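Type ii site-specific deoxyribonuclease (Klebsiella pneumoniae, PDB 6EKR) probably cleaves DNA at a specific sequence, as a Type IIP restriction endonuclease of the PD-(D/E)xK nuclease class. Local coordinates at residues 32-37 with 76-81; 128-133 with 172-177; 147-152 with 291-296. The protein carries 2 engineered substitutions. All coordinates share one frame; numbering follows the deposited sequence.

Contact 1. Residues 32-37 with 76-81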
loop_
_atom_site.group_PDB
_atom_site.type_symbol
_atom_site.label_atom_id
_atom_site.label_comp_id
_atom_site.label_asym_id
_atom_site.label_seq_id
_atom_site.Cartn_x
_atom_site.Cartn_y
_atom_site.Cartn_z
ATOM N N ALA A 32 -22.213 20.233 6.470
ATOM C CA ALA A 32 -21.109 20.403 5.530
ATOM C C ALA A 32 -21.568 21.230 4.333
ATOM O O ALA A 32 -20.827 22.100 3.851
ATOM C CB ALA A 32 -20.575 19.057 5.081
HETATM N N MSE A 33 -22.795 20.954 3.878
HETATM C CA MSE A 33 -23.423 21.685 2.776
HETATM C C MSE A 33 -23.598 23.176 3.083
HETATM O O MSE A 33 -23.239 24.025 2.270
HETATM C CB MSE A 33 -24.770 21.062 2.406
HETATM C CG MSE A 33 -24.672 19.747 1.645
HETATM SE SE MSE A 33 -23.860 19.938 -0.129
HETATM C CE MSE A 33 -25.350 20.816 -1.036
ATOM N N LEU A 34 -24.131 23.490 4.261
ATOM C CA LEU A 34 -24.318 24.875 4.663
ATOM C C LEU A 34 -22.995 25.580 4.941
ATOM O O LEU A 34 -22.904 26.799 4.808
ATOM C CB LEU A 34 -25.254 24.982 5.871
ATOM C CG LEU A 34 -26.696 24.488 5.699
ATOM C CD1 LEU A 34 -27.467 24.619 6.988
ATOM C CD2 LEU A 34 -27.419 25.208 4.581
ATOM N N LEU A 35 -21.974 24.822 5.319
ATOM C CA LEU A 35 -20.657 25.402 5.561
ATOM C C LEU A 35 -20.052 25.944 4.276
ATOM O O LEU A 35 -19.639 27.105 4.227
ATOM C CB LEU A 35 -19.707 24.373 6.191
ATOM C CG LEU A 35 -19.257 24.537 7.647
ATOM C CD1 LEU A 35 -18.458 23.319 8.075
ATOM C CD2 LEU A 35 -18.420 25.791 7.808
ATOM N N LEU A 36 -20.004 25.089 3.248
ATOM C CA LEU A 36 -19.453 25.436 1.932
ATOM C C LEU A 36 -20.276 26.557 1.314
ATOM O O LEU A 36 -19.726 27.507 0.760
ATOM C CB LEU A 36 -19.435 24.214 1.000
ATOM C CG LEU A 36 -18.689 22.916 1.359
ATOM C CD1 LEU A 36 -19.094 21.783 0.447
ATOM C CD2 LEU A 36 -17.196 23.103 1.284
ATOM N N LYS A 37 -21.594 26.443 1.439
ATOM C CA LYS A 37 -22.528 27.464 0.986
ATOM C C LYS A 37 -22.259 28.870 1.573
ATOM O O LYS A 37 -22.244 29.850 0.835
ATOM C CB LYS A 37 -23.967 27.001 1.260
ATOM C CG LYS A 37 -25.056 27.980 0.862
ATOM C CD LYS A 37 -26.397 27.273 0.764
ATOM C CE LYS A 37 -27.516 28.252 0.418
ATOM N NZ LYS A 37 -28.061 28.934 1.627
ATOM N N THR A 76 -24.818 22.033 -6.156
ATOM C CA THR A 76 -24.455 23.246 -5.408
ATOM C C THR A 76 -25.638 24.126 -4.957
ATOM O O THR A 76 -25.435 25.283 -4.567
ATOM C CB THR A 76 -23.439 24.119 -6.183
ATOM O OG1 THR A 76 -23.892 24.298 -7.526
ATOM C CG2 THR A 76 -22.070 23.466 -6.197
ATOM N N ASP A 77 -26.859 23.588 -5.011
ATOM C CA ASP A 77 -28.053 24.284 -4.537
ATOM C C ASP A 77 -28.625 23.472 -3.384
ATOM O O ASP A 77 -28.992 22.296 -3.556
ATOM C CB ASP A 77 -29.073 24.421 -5.676
ATOM C CG ASP A 77 -30.252 25.337 -5.330
ATOM O OD1 ASP A 77 -31.059 24.998 -4.437
ATOM O OD2 ASP A 77 -30.399 26.389 -5.986
ATOM N N TYR A 78 -28.689 24.088 -2.205
ATOM C CA TYR A 78 -29.092 23.366 -0.990
ATOM C C TYR A 78 -30.529 22.817 -1.025
ATOM O O TYR A 78 -30.752 21.648 -0.717
ATOM C CB TYR A 78 -28.837 24.208 0.278
ATOM C CG TYR A 78 -29.129 23.457 1.559
ATOM C CD1 TYR A 78 -28.250 22.482 2.033
ATOM C CD2 TYR A 78 -30.293 23.704 2.282
ATOM C CE1 TYR A 78 -28.513 21.777 3.195
ATOM C CE2 TYR A 78 -30.569 23.006 3.445
ATOM C CZ TYR A 78 -29.672 22.041 3.899
ATOM O OH TYR A 78 -29.942 21.336 5.055
ATOM N N ASP A 79 -31.491 23.660 -1.395
ATOM C CA ASP A 79 -32.903 23.252 -1.441
ATOM C C ASP A 79 -33.146 22.189 -2.509
ATOM O O ASP A 79 -33.948 21.276 -2.307
ATOM C CB ASP A 79 -33.825 24.457 -1.671
ATOM C CG ASP A 79 -34.002 25.316 -0.420
ATOM O OD1 ASP A 79 -34.455 24.777 0.617
ATOM O OD2 ASP A 79 -33.705 26.534 -0.481
ATOM N N PHE A 80 -32.453 22.331 -3.642
ATOM C CA PHE A 80 -32.394 21.312 -4.691
ATOM C C PHE A 80 -31.992 19.963 -4.100
ATOM O O PHE A 80 -32.672 18.944 -4.280
ATOM C CB PHE A 80 -31.336 21.719 -5.723
ATOM C CG PHE A 80 -31.893 22.107 -7.067
ATOM C CD1 PHE A 80 -32.362 23.405 -7.305
ATOM C CD2 PHE A 80 -31.917 21.184 -8.113
ATOM C CE1 PHE A 80 -32.869 23.764 -8.556
ATOM C CE2 PHE A 80 -32.419 21.544 -9.354
ATOM C CZ PHE A 80 -32.897 22.835 -9.571
ATOM N N PHE A 81 -30.865 19.989 -3.390
ATOM C CA PHE A 81 -30.275 18.817 -2.775
ATOM C C PHE A 81 -31.199 18.194 -1.745
ATOM O O PHE A 81 -31.268 16.970 -1.628
ATOM C CB PHE A 81 -28.944 19.207 -2.132
ATOM C CG PHE A 81 -28.286 18.096 -1.384
ATOM C CD1 PHE A 81 -27.897 16.929 -2.040
ATOM C CD2 PHE A 81 -28.044 18.217 -0.025
ATOM C CE1 PHE A 81 -27.286 15.891 -1.347
ATOM C CE2 PHE A 81 -27.433 17.188 0.674
ATOM C CZ PHE A 81 -27.054 16.015 0.010
#

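Contact 2. Residues 128-133 with 172-177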
loop_
_atom_site.group_PDB
_atom_site.type_symbol
_atom_site.label_atom_id
_atom_site.label_comp_id
_atom_site.label_asym_id
_atom_site.label_seq_id
_atom_site.Cartn_x
_atom_site.Cartn_y
_atom_site.Cartn_z
ATOM N N GLY A 128 -9.334 17.223 11.561
ATOM C CA GLY A 128 -9.770 15.838 11.706
ATOM C C GLY A 128 -8.688 14.833 11.367
ATOM O O GLY A 128 -7.572 15.201 10.992
ATOM N N SER A 129 -9.033 13.553 11.484
ATOM C CA SER A 129 -8.085 12.459 11.284
ATOM C C SER A 129 -7.419 12.411 9.904
ATOM O O SER A 129 -6.511 11.592 9.697
ATOM C CB SER A 129 -8.762 11.114 11.577
ATOM O OG SER A 129 -8.839 10.861 12.972
ATOM N N ARG A 130 -7.868 13.261 8.967
ATOM C CA ARG A 130 -7.370 13.238 7.578
ATOM C C ARG A 130 -7.763 11.940 6.864
ATOM O O ARG A 130 -7.598 11.793 5.651
ATOM C CB ARG A 130 -5.839 13.169 7.607
ATOM C CG ARG A 130 -5.035 13.382 6.320
ATOM C CD ARG A 130 -3.523 13.539 6.676
ATOM N NE ARG A 130 -3.142 12.795 7.894
ATOM C CZ ARG A 130 -3.028 13.320 9.120
ATOM N NH1 ARG A 130 -3.240 14.615 9.327
ATOM N NH2 ARG A 130 -2.697 12.546 10.150
ATOM N N LYS A 131 -8.360 11.035 7.635
ATOM C CA LYS A 131 -8.988 9.836 7.100
ATOM C C LYS A 131 -10.499 9.887 7.344
ATOM O O LYS A 131 -11.226 8.958 6.992
ATOM C CB LYS A 131 -8.391 8.583 7.743
ATOM C CG LYS A 131 -8.575 8.510 9.250
ATOM C CD LYS A 131 -7.964 7.241 9.820
ATOM C CE LYS A 131 -8.155 7.164 11.326
ATOM N NZ LYS A 131 -7.521 8.314 12.027
ATOM N N THR A 132 -10.960 10.979 7.949
ATOM C CA THR A 132 -12.382 11.171 8.253
ATOM C C THR A 132 -13.354 11.197 7.054
ATOM O O THR A 132 -14.475 10.711 7.187
ATOM C CB THR A 132 -12.598 12.418 9.138
ATOM O OG1 THR A 132 -11.489 12.566 10.034
ATOM C CG2 THR A 132 -13.886 12.297 9.946
ATOM N N PRO A 133 -12.956 11.786 5.901
ATOM C CA PRO A 133 -13.822 11.657 4.724
ATOM C C PRO A 133 -14.017 10.201 4.297
ATOM O O PRO A 133 -15.126 9.807 3.930
ATOM C CB PRO A 133 -13.072 12.440 3.639
ATOM C CG PRO A 133 -12.223 13.385 4.381
ATOM C CD PRO A 133 -11.782 12.623 5.595
ATOM N N ASP A 172 -0.344 2.441 9.603
ATOM C CA ASP A 172 -0.595 3.844 9.324
ATOM C C ASP A 172 -1.953 4.295 9.881
ATOM O O ASP A 172 -2.999 4.011 9.284
ATOM C CB ASP A 172 -0.476 4.126 7.817
ATOM C CG ASP A 172 -0.077 5.569 7.517
ATOM O OD1 ASP A 172 -0.913 6.478 7.708
ATOM O OD2 ASP A 172 1.074 5.795 7.084
ATOM N N PRO A 173 -1.933 4.997 11.039
ATOM C CA PRO A 173 -3.127 5.619 11.650
ATOM C C PRO A 173 -3.929 6.546 10.716
ATOM O O PRO A 173 -5.086 6.838 11.013
ATOM C CB PRO A 173 -2.545 6.424 12.826
ATOM C CG PRO A 173 -1.265 5.732 13.169
ATOM C CD PRO A 173 -0.722 5.212 11.863
ATOM N N SER A 174 -3.323 6.999 9.614
ATOM C CA SER A 174 -3.998 7.876 8.637
ATOM C C SER A 174 -4.643 7.111 7.472
ATOM O O SER A 174 -5.532 7.630 6.796
ATOM C CB SER A 174 -3.032 8.937 8.089
ATOM O OG SER A 174 -2.693 9.896 9.075
ATOM N N SER A 175 -4.174 5.887 7.236
ATOM C CA SER A 175 -4.751 5.014 6.212
ATOM C C SER A 175 -5.396 3.777 6.868
ATOM O O SER A 175 -4.710 2.798 7.200
ATOM C CB SER A 175 -3.696 4.628 5.159
ATOM O OG SER A 175 -4.298 4.103 3.982
ATOM N N VAL A 176 -6.716 3.844 7.059
ATOM C CA VAL A 176 -7.476 2.800 7.757
ATOM C C VAL A 176 -8.531 2.129 6.863
ATOM O O VAL A 176 -9.195 2.781 6.049
ATOM C CB VAL A 176 -8.150 3.348 9.043
ATOM C CG1 VAL A 176 -9.337 4.280 8.691
ATOM C CG2 VAL A 176 -8.578 2.192 9.982
ATOM N N SER A 177 -8.691 0.821 7.046
ATOM C CA SER A 177 -9.553 0.038 6.179
ATOM C C SER A 177 -11.043 0.119 6.555
ATOM O O SER A 177 -11.446 -0.187 7.688
ATOM C CB SER A 177 -9.061 -1.402 6.120
ATOM O OG SER A 177 -9.737 -2.103 5.097
#

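Contact 3. Residues 147-152 with 291-296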
loop_
_atom_site.group_PDB
_atom_site.type_symbol
_atom_site.label_atom_id
_atom_site.label_comp_id
_atom_site.label_asym_id
_atom_site.label_seq_id
_atom_site.Cartn_x
_atom_site.Cartn_y
_atom_site.Cartn_z
ATOM N N TRP A 147 -31.315 1.521 4.301
ATOM C CA TRP A 147 -32.633 1.954 3.879
ATOM C C TRP A 147 -33.155 1.003 2.824
ATOM O O TRP A 147 -34.343 0.697 2.773
ATOM C CB TRP A 147 -32.570 3.351 3.274
ATOM C CG TRP A 147 -32.463 4.454 4.264
ATOM C CD1 TRP A 147 -32.899 4.442 5.552
ATOM C CD2 TRP A 147 -31.915 5.754 4.037
ATOM N NE1 TRP A 147 -32.640 5.649 6.149
ATOM C CE2 TRP A 147 -32.038 6.473 5.237
ATOM C CE3 TRP A 147 -31.327 6.377 2.936
ATOM C CZ2 TRP A 147 -31.593 7.782 5.367
ATOM C CZ3 TRP A 147 -30.886 7.673 3.068
ATOM C CH2 TRP A 147 -31.021 8.363 4.272
HETATM N N MSE A 148 -32.245 0.547 1.976
HETATM C CA MSE A 148 -32.592 -0.204 0.784
HETATM C C MSE A 148 -32.943 -1.655 1.056
HETATM O O MSE A 148 -34.058 -2.087 0.791
HETATM C CB MSE A 148 -31.445 -0.135 -0.210
HETATM C CG MSE A 148 -31.791 -0.658 -1.572
HETATM SE SE MSE A 148 -30.304 -0.394 -2.750
HETATM C CE MSE A 148 -29.040 -1.576 -1.885
ATOM N N ILE A 149 -31.983 -2.411 1.563
ATOM C CA ILE A 149 -32.210 -3.815 1.858
ATOM C C ILE A 149 -32.209 -4.001 3.358
ATOM O O ILE A 149 -31.271 -4.560 3.908
ATOM C CB ILE A 149 -31.098 -4.689 1.266
ATOM C CG1 ILE A 149 -29.738 -4.215 1.776
ATOM C CG2 ILE A 149 -31.137 -4.648 -0.246
ATOM C CD1 ILE A 149 -28.564 -4.892 1.127
ATOM N N PRO A 150 -33.249 -3.526 4.034
ATOM C CA PRO A 150 -33.186 -3.521 5.500
ATOM C C PRO A 150 -33.394 -4.883 6.159
ATOM O O PRO A 150 -33.458 -4.959 7.380
ATOM C CB PRO A 150 -34.349 -2.606 5.902
ATOM C CG PRO A 150 -34.880 -2.028 4.637
ATOM C CD PRO A 150 -34.513 -2.950 3.553
ATOM N N ASP A 151 -33.506 -5.943 5.364
ATOM C CA ASP A 151 -33.770 -7.287 5.895
ATOM C C ASP A 151 -32.545 -8.210 5.915
ATOM O O ASP A 151 -32.626 -9.343 6.396
ATOM C CB ASP A 151 -34.903 -7.953 5.104
ATOM C CG ASP A 151 -36.256 -7.322 5.370
ATOM O OD1 ASP A 151 -36.476 -6.801 6.492
ATOM O OD2 ASP A 151 -37.105 -7.359 4.451
ATOM N N GLU A 152 -31.426 -7.722 5.389
ATOM C CA GLU A 152 -30.193 -8.503 5.343
ATOM C C GLU A 152 -29.335 -8.233 6.578
ATOM O O GLU A 152 -29.543 -7.240 7.269
ATOM C CB GLU A 152 -29.434 -8.228 4.044
ATOM C CG GLU A 152 -30.316 -8.295 2.781
ATOM C CD GLU A 152 -30.929 -9.676 2.529
ATOM O OE1 GLU A 152 -30.552 -10.648 3.220
ATOM O OE2 GLU A 152 -31.788 -9.800 1.631
ATOM N N PHE A 291 -28.388 -0.728 -7.281
ATOM C CA PHE A 291 -29.179 -1.744 -7.968
ATOM C C PHE A 291 -28.429 -3.079 -8.035
ATOM O O PHE A 291 -29.000 -4.115 -7.725
ATOM C CB PHE A 291 -29.637 -1.288 -9.368
ATOM C CG PHE A 291 -30.233 -2.402 -10.193
ATOM C CD1 PHE A 291 -31.540 -2.824 -9.975
ATOM C CD2 PHE A 291 -29.467 -3.059 -11.158
ATOM C CE1 PHE A 291 -32.080 -3.878 -10.717
ATOM C CE2 PHE A 291 -29.996 -4.111 -11.907
ATOM C CZ PHE A 291 -31.301 -4.522 -11.688
ATOM N N ASP A 292 -27.158 -3.058 -8.427
ATOM C CA ASP A 292 -26.392 -4.293 -8.480
ATOM C C ASP A 292 -26.364 -5.022 -7.135
ATOM O O ASP A 292 -26.541 -6.243 -7.080
ATOM C CB ASP A 292 -24.979 -4.034 -8.988
ATOM C CG ASP A 292 -24.950 -3.678 -10.456
ATOM O OD1 ASP A 292 -25.706 -4.295 -11.233
ATOM O OD2 ASP A 292 -24.166 -2.794 -10.843
ATOM N N ILE A 293 -26.159 -4.269 -6.059
ATOM C CA ILE A 293 -26.126 -4.844 -4.722
ATOM C C ILE A 293 -27.499 -5.401 -4.366
ATOM O O ILE A 293 -27.599 -6.516 -3.869
ATOM C CB ILE A 293 -25.604 -3.825 -3.658
ATOM C CG1 ILE A 293 -24.082 -3.642 -3.789
ATOM C CG2 ILE A 293 -25.992 -4.230 -2.228
ATOM C CD1 ILE A 293 -23.230 -4.848 -3.389
ATOM N N TYR A 294 -28.551 -4.634 -4.641
ATOM C CA TYR A 294 -29.911 -5.078 -4.378
ATOM C C TYR A 294 -30.201 -6.322 -5.178
ATOM O O TYR A 294 -30.677 -7.323 -4.635
ATOM C CB TYR A 294 -30.907 -4.000 -4.768
ATOM C CG TYR A 294 -32.358 -4.419 -4.656
ATOM C CD1 TYR A 294 -33.079 -4.180 -3.491
ATOM C CD2 TYR A 294 -33.016 -5.040 -5.719
ATOM C CE1 TYR A 294 -34.406 -4.542 -3.384
ATOM C CE2 TYR A 294 -34.338 -5.413 -5.618
ATOM C CZ TYR A 294 -35.027 -5.157 -4.449
ATOM O OH TYR A 294 -36.350 -5.514 -4.328
ATOM N N SER A 295 -29.917 -6.249 -6.474
ATOM C CA SER A 295 -30.089 -7.364 -7.381
ATOM C C SER A 295 -29.462 -8.637 -6.816
ATOM O O SER A 295 -30.079 -9.697 -6.865
ATOM C CB SER A 295 -29.504 -7.008 -8.747
ATOM O OG SER A 295 -29.248 -8.158 -9.532
ATOM N N PHE A 296 -28.252 -8.512 -6.261
ATOM C CA PHE A 296 -27.510 -9.632 -5.660
ATOM C C PHE A 296 -28.313 -10.315 -4.580
ATOM O O PHE A 296 -28.364 -11.550 -4.518
ATOM C CB PHE A 296 -26.170 -9.162 -5.072
ATOM C CG PHE A 296 -25.403 -10.240 -4.334
ATOM C CD1 PHE A 296 -24.499 -11.053 -5.007
ATOM C CD2 PHE A 296 -25.581 -10.430 -2.965
ATOM C CE1 PHE A 296 -23.791 -12.048 -4.334
ATOM C CE2 PHE A 296 -24.877 -11.421 -2.280
ATOM C CZ PHE A 296 -23.980 -12.227 -2.961
#

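Contact 1. Residues 32-37 with 76-81
Leu34 sets its methyl CD2 almost on the axis of the Tyr78 ring, 3.7 Å from the ring centroid and 4° off the normal, a CH-pi contact. Met33, the preceding residue of helix 22-39, takes the same ring at its edge: CB lies close to the ring plane, 3.8 Å from Tyr78 CD1. One aromatic side chain thus meets two consecutive residues in two different ways. Its CG stands opposite the backbone N (chi1 -175°), which carries the ring from the start of helix 78-91 toward both of them. In Met33 the bend at chi2 brings the selenium of this selenomethionine above the face of Phe81, at a distance (SE 4.8 Å from the ring centroid), and the bend at chi3 turns CE back to 3.9 Å from Phe81 CD2. Lys37 contributes its aliphatic part, CD passing 3.9 Å from Tyr78 CB with the two side chains roughly perpendicular. Helix 101-125 lies behind, where Met33 rests on Thr113 and Ser117, and Phe81 on Ser114. Asp77 starts the second helix as its N-cap, OD1 accepting from Phe80 N at 3.1 Å. A Met-aromatic pair next to a CH-pi contact here joins one helix to the capped first turn of another.

Contact 2. Residues 128-133 with 172-177
Lys131 and Arg130 reach Ser174 and its neighbours through differently shaped chains. Lys131 starts with CG lodged between its backbone N and carbonyl carbon, runs extended to CE, and turns only at the last torsion (chi4 -60°), which swings NZ to Pro173 O. Arg130 is extended at first and turns at chi3 (30°), presenting the side of its guanidinium, NE and NH2, to the serine hydroxyl.

Two nitrogens therefore grip one oxygen. Arg130 NH2 donates to Ser174 OG at 2.9 Å, and the more bent bond from Arg130 NE to Ser174 OG measures 3.2 Å. The hydroxyl oxygen lies only 6° out of the guanidinium plane, so this side-on grip would oppose rotation of the flat group. The bond from Lys131 NZ to Pro173 O, 3.0 Å, is weak. The aliphatic part of Lys131 also packs across the contact: its CB lies against Ser174 O, and Lys131 CD passes 3.5 Å from Val176 CG1, the two side chains meeting at a slant.

The receiving backbone is itself held in shape. Ser175 N bonds to Asp172 O at 3.0 Å, closing a type I beta turn, while Asp172 OD1 accepts from Ser174 N at 3.1 Å and weakly from Ser175 N. Tying down Ser174 N probably helps to position the residue whose side chain Arg130 holds. On the other segment, Lys131 O bonds to Thr135 OG1 in the first turn of helix 132-148, and Thr132 and Pro133 pack on Phe122 of helix 101-125.

Here an approach to one helix is fastened at the surface to the link between helix 159-171 and strand 179-183, outermost in the mixed sheet within this chain, and the receiving side is an Asx turn combined with a type I beta turn.

Contact 3. Residues 147-152 with 291-296
Ile149 and Tyr294 make the closest approach of this contact, methyl CG2 lying 3.8 Å from ring atom CD1 while the two side chains slide past each other in opposite directions. The methyl meets the ring obliquely. Ile149 has CG1 between its backbone N and carbonyl carbon (chi1 56°), which leaves CG2 for the tyrosine and sends CD1 toward Ile293, 4.3 Å from CG2 of that residue. Met148, a selenomethionine, is extended as far as its selenium and bends only at chi3 (65°). The bend brings Met148 CE to 4.1 Å from Ile293 CG2, the two side chains crossing at about a right angle, and Met148 SE stands 4.2 Å from Tyr294 CB. Leu290 and Phe297 of helix 286-298 extend this apolar patch, touching Met148 and Ile149 respectively.

Away from it, the chain leaves helix 132-148 in a type I beta turn from Ile149 to Glu152, with Pro150 and Asp151 exposed. Glu152 turns to a different partner, OE1 accepting from Ala185 N. Tyr294 is partly exposed and also packs on Ile95.

The side-chain contacts between these segments are apolar, so here the packing probably depends on shape and burial rather than on directional bonds.

In the fold
Contact 3 is buried, contact 1 partly so, and contact 2 lies at the surface; the chemistry follows that order. Contact 3 packs isoleucines and a selenomethionine against one tyrosine met obliquely, whereas contact 1 uses a ring's face and edge and a Met-aromatic pair, and contact 2 depends on an arginine and a lysine meeting backbone and hydroxyl oxygens. Helix 132-148 ties 128-133 to 147-152: contact 2 uses its start and contact 3 its end, on opposite sides of the chain's centre, their centres about 28 Å apart. Contact 1 uses other helices, yet Trp147, within segment 147-152, touches both helix 22-39 and helix 78-91. Helix 101-125 borders contacts 1 and 2 alike.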